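PDB 2EGZ: 3-dehydroquinate dehydratase from Aquifex aeolicus, which catalyses the cis-dehydration of 3-dehydroquinate to 3-dehydroshikimate through a Schiff-base intermediate, the third step of the chorismate pathway. Local coordinates for residues I127-V130 / L131-Y135. Residues are numbered along the deposited sequence; the frame is centred on the assembly and turned at random.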
ATOM      1  N   ILE B 127       0.449  13.185   5.221  1.00 11.47           N
ATOM      2  CA  ILE B 127       1.823  13.671   5.146  1.00 13.32           C
ATOM      3  C   ILE B 127       2.464  13.573   6.531  1.00 12.56           C
ATOM      4  O   ILE B 127       3.573  13.055   6.684  1.00 12.68           O
ATOM      5  CB  ILE B 127       1.869  15.146   4.679  1.00 12.32           C
ATOM      6  CG1 ILE B 127       1.413  15.233   3.223  1.00 12.72           C
ATOM      7  CG2 ILE B 127       3.281  15.716   4.858  1.00 14.45           C
ATOM      8  CD1 ILE B 127       1.265  16.640   2.692  1.00 11.08           C
ATOM      9  N   ARG B 128       1.754  14.059   7.545  1.00 12.76           N
ATOM     10  CA  ARG B 128       2.272  14.025   8.907  1.00 13.88           C
ATOM     11  C   ARG B 128       2.434  12.611   9.455  1.00 14.33           C
ATOM     12  O   ARG B 128       3.391  12.329  10.172  1.00 14.34           O
ATOM     13  CB  ARG B 128       1.372  14.844   9.841  1.00 13.04           C
ATOM     14  CG  ARG B 128       1.419  16.347   9.588  1.00 15.01           C
ATOM     15  CD  ARG B 128       0.678  17.109  10.685  1.00 15.82           C
ATOM     16  NE  ARG B 128      -0.759  16.868  10.625  1.00 19.27           N
ATOM     17  CZ  ARG B 128      -1.630  17.677  10.033  1.00 17.36           C
ATOM     18  NH1 ARG B 128      -1.222  18.798   9.447  1.00 16.63           N
ATOM     19  NH2 ARG B 128      -2.915  17.354  10.016  1.00 18.47           N
ATOM     20  N   GLU B 129       1.502  11.722   9.126  1.00 16.65           N
ATOM     21  CA  GLU B 129       1.592  10.349   9.610  1.00 18.11           C
ATOM     22  C   GLU B 129       2.804   9.634   9.025  1.00 17.67           C
ATOM     23  O   GLU B 129       3.489   8.887   9.724  1.00 17.17           O
ATOM     24  CB  GLU B 129       0.332   9.563   9.263  1.00 21.52           C
ATOM     25  CG  GLU B 129       0.352   8.149   9.823  1.00 25.70           C
ATOM     26  CD  GLU B 129      -0.911   7.386   9.508  1.00 29.31           C
ATOM     27  OE1 GLU B 129      -2.003   7.880   9.859  1.00 31.93           O
ATOM     28  OE2 GLU B 129      -0.812   6.294   8.912  1.00 32.41           O
ATOM     29  N   VAL B 130       3.057   9.853   7.738  1.00 16.32           N
ATOM     30  CA  VAL B 130       4.202   9.230   7.080  1.00 14.85           C
ATOM     31  C   VAL B 130       5.480   9.678   7.770  1.00 14.79           C
ATOM     32  O   VAL B 130       6.372   8.872   8.038  1.00 15.84           O
ATOM     33  CB  VAL B 130       4.262   9.615   5.577  1.00 16.44           C
ATOM     34  CG1 VAL B 130       5.599   9.195   4.974  1.00 17.30           C
ATOM     35  CG2 VAL B 130       3.117   8.941   4.832  1.00 16.53           C
ATOM     36  N   LEU B 131       5.569  10.969   8.064  1.00 12.49           N
ATOM     37  CA  LEU B 131       6.744  11.507   8.733  1.00 13.27           C
ATOM     38  C   LEU B 131       6.888  10.945  10.141  1.00 14.17           C
ATOM     39  O   LEU B 131       7.969  10.509  10.540  1.00 13.34           O
ATOM     40  CB  LEU B 131       6.658  13.031   8.794  1.00 11.48           C
ATOM     41  CG  LEU B 131       6.677  13.714   7.426  1.00 11.80           C
ATOM     42  CD1 LEU B 131       6.435  15.207   7.601  1.00 11.54           C
ATOM     43  CD2 LEU B 131       8.019  13.457   6.745  1.00 11.55           C
ATOM     44  N   ARG B 132       5.797  10.948  10.896  1.00 14.00           N
ATOM     45  CA  ARG B 132       5.855  10.437  12.257  1.00 16.28           C
ATOM     46  C   ARG B 132       6.180   8.955  12.328  1.00 17.15           C
ATOM     47  O   ARG B 132       6.935   8.531  13.200  1.00 16.49           O
ATOM     48  CB  ARG B 132       4.547  10.740  12.993  1.00 17.41           C
ATOM     49  CG  ARG B 132       4.462  12.206  13.371  1.00 17.52           C
ATOM     50  CD  ARG B 132       3.210  12.577  14.129  1.00 22.11           C
ATOM     51  NE  ARG B 132       3.258  13.998  14.456  1.00 24.10           N
ATOM     52  CZ  ARG B 132       2.274  14.860  14.220  1.00 26.89           C
ATOM     53  NH1 ARG B 132       1.148  14.445  13.657  1.00 25.03           N
ATOM     54  NH2 ARG B 132       2.431  16.146  14.528  1.00 26.15           N
ATOM     55  N   GLU B 133       5.621   8.166  11.415  1.00 18.87           N
ATOM     56  CA  GLU B 133       5.896   6.731  11.407  1.00 20.86           C
ATOM     57  C   GLU B 133       7.358   6.491  11.055  1.00 21.16           C
ATOM     58  O   GLU B 133       8.010   5.617  11.626  1.00 20.32           O
ATOM     59  CB  GLU B 133       4.988   6.017  10.407  1.00 23.33           C
ATOM     60  CG  GLU B 133       3.557   5.900  10.881  1.00 25.54           C
ATOM     61  CD  GLU B 133       3.425   4.966  12.068  1.00 28.29           C
ATOM     62  OE1 GLU B 133       3.489   3.735  11.865  1.00 30.51           O
ATOM     63  OE2 GLU B 133       3.272   5.460  13.204  1.00 28.89           O
ATOM     64  N   GLY B 134       7.874   7.277  10.116  1.00 20.03           N
ATOM     65  CA  GLY B 134       9.265   7.133   9.737  1.00 19.41           C
ATOM     66  C   GLY B 134      10.183   7.314  10.937  1.00 20.11           C
ATOM     67  O   GLY B 134      11.132   6.553  11.126  1.00 18.84           O
ATOM     68  N   TYR B 135       9.903   8.324  11.755  1.00 19.39           N
ATOM     69  CA  TYR B 135      10.720   8.586  12.933  1.00 19.01           C
ATOM     70  C   TYR B 135      10.498   7.518  13.994  1.00 19.99           C
ATOM     71  O   TYR B 135      11.423   7.147  14.715  1.00 19.99           O
ATOM     72  CB  TYR B 135      10.399   9.966  13.517  1.00 19.46           C
ATOM     73  CG  TYR B 135      10.814  11.114  12.622  1.00 17.63           C
ATOM     74  CD1 TYR B 135      12.117  11.202  12.136  1.00 18.37           C
ATOM     75  CD2 TYR B 135       9.903  12.108  12.258  1.00 19.05           C
ATOM     76  CE1 TYR B 135      12.507  12.252  11.305  1.00 18.05           C
ATOM     77  CE2 TYR B 135      10.283  13.164  11.427  1.00 16.83           C
ATOM     78  CZ  TYR B 135      11.584  13.225  10.955  1.00 17.93           C
ATOM     79  OH  TYR B 135      11.964  14.252  10.126  1.00 17.60           O
TER
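In helix 124-136, an outer helix of the type I dehydroquinase TIM barrel, Arg128 and Arg132 run side by side one turn apart, as do Glu129 and Glu133. Four consecutive, nearly straight backbone bonds establish the alpha-helical i to i+4 pattern, from Leu131 N to Ile127 O (3.2 Å) through Gly134 N to Val130 O (3.0 Å). Arg132 stays extended from CG to NE and lays NH1 alongside the aliphatic part of Arg128, 3.8 Å from its CB. The guanidinium planes are 42° apart and NH1 of Arg132 lies at the edge of the Arg128 group, near its plane and 4.3 Å from Arg128 NE, so the two do not stack face to face. These like charges would probably disfavour closer approach. Arg128 NH1 is hydrogen-bonded to Gln162 OE1. Between the glutamates the methylenes touch, Glu129 CG lying 4.1 Å from Glu133 CG. Glu133 then bends at chi2 (-68°), its carboxylate turned 80° from that of Glu129, and its OE1 forms salt bridges with Arg136 and Arg94. On the buried side Ile127 CG2 meets Leu131 CD1 at 4.2 Å. Ile127 continues this apolar surface onto Leu156 and Ile159 of helix 150-160, while Val130 and Leu131 pack on Ile143 of strand 140-146, which carries the Schiff-base Lys142, within the beta-alpha-beta unit beginning with strand 110-117.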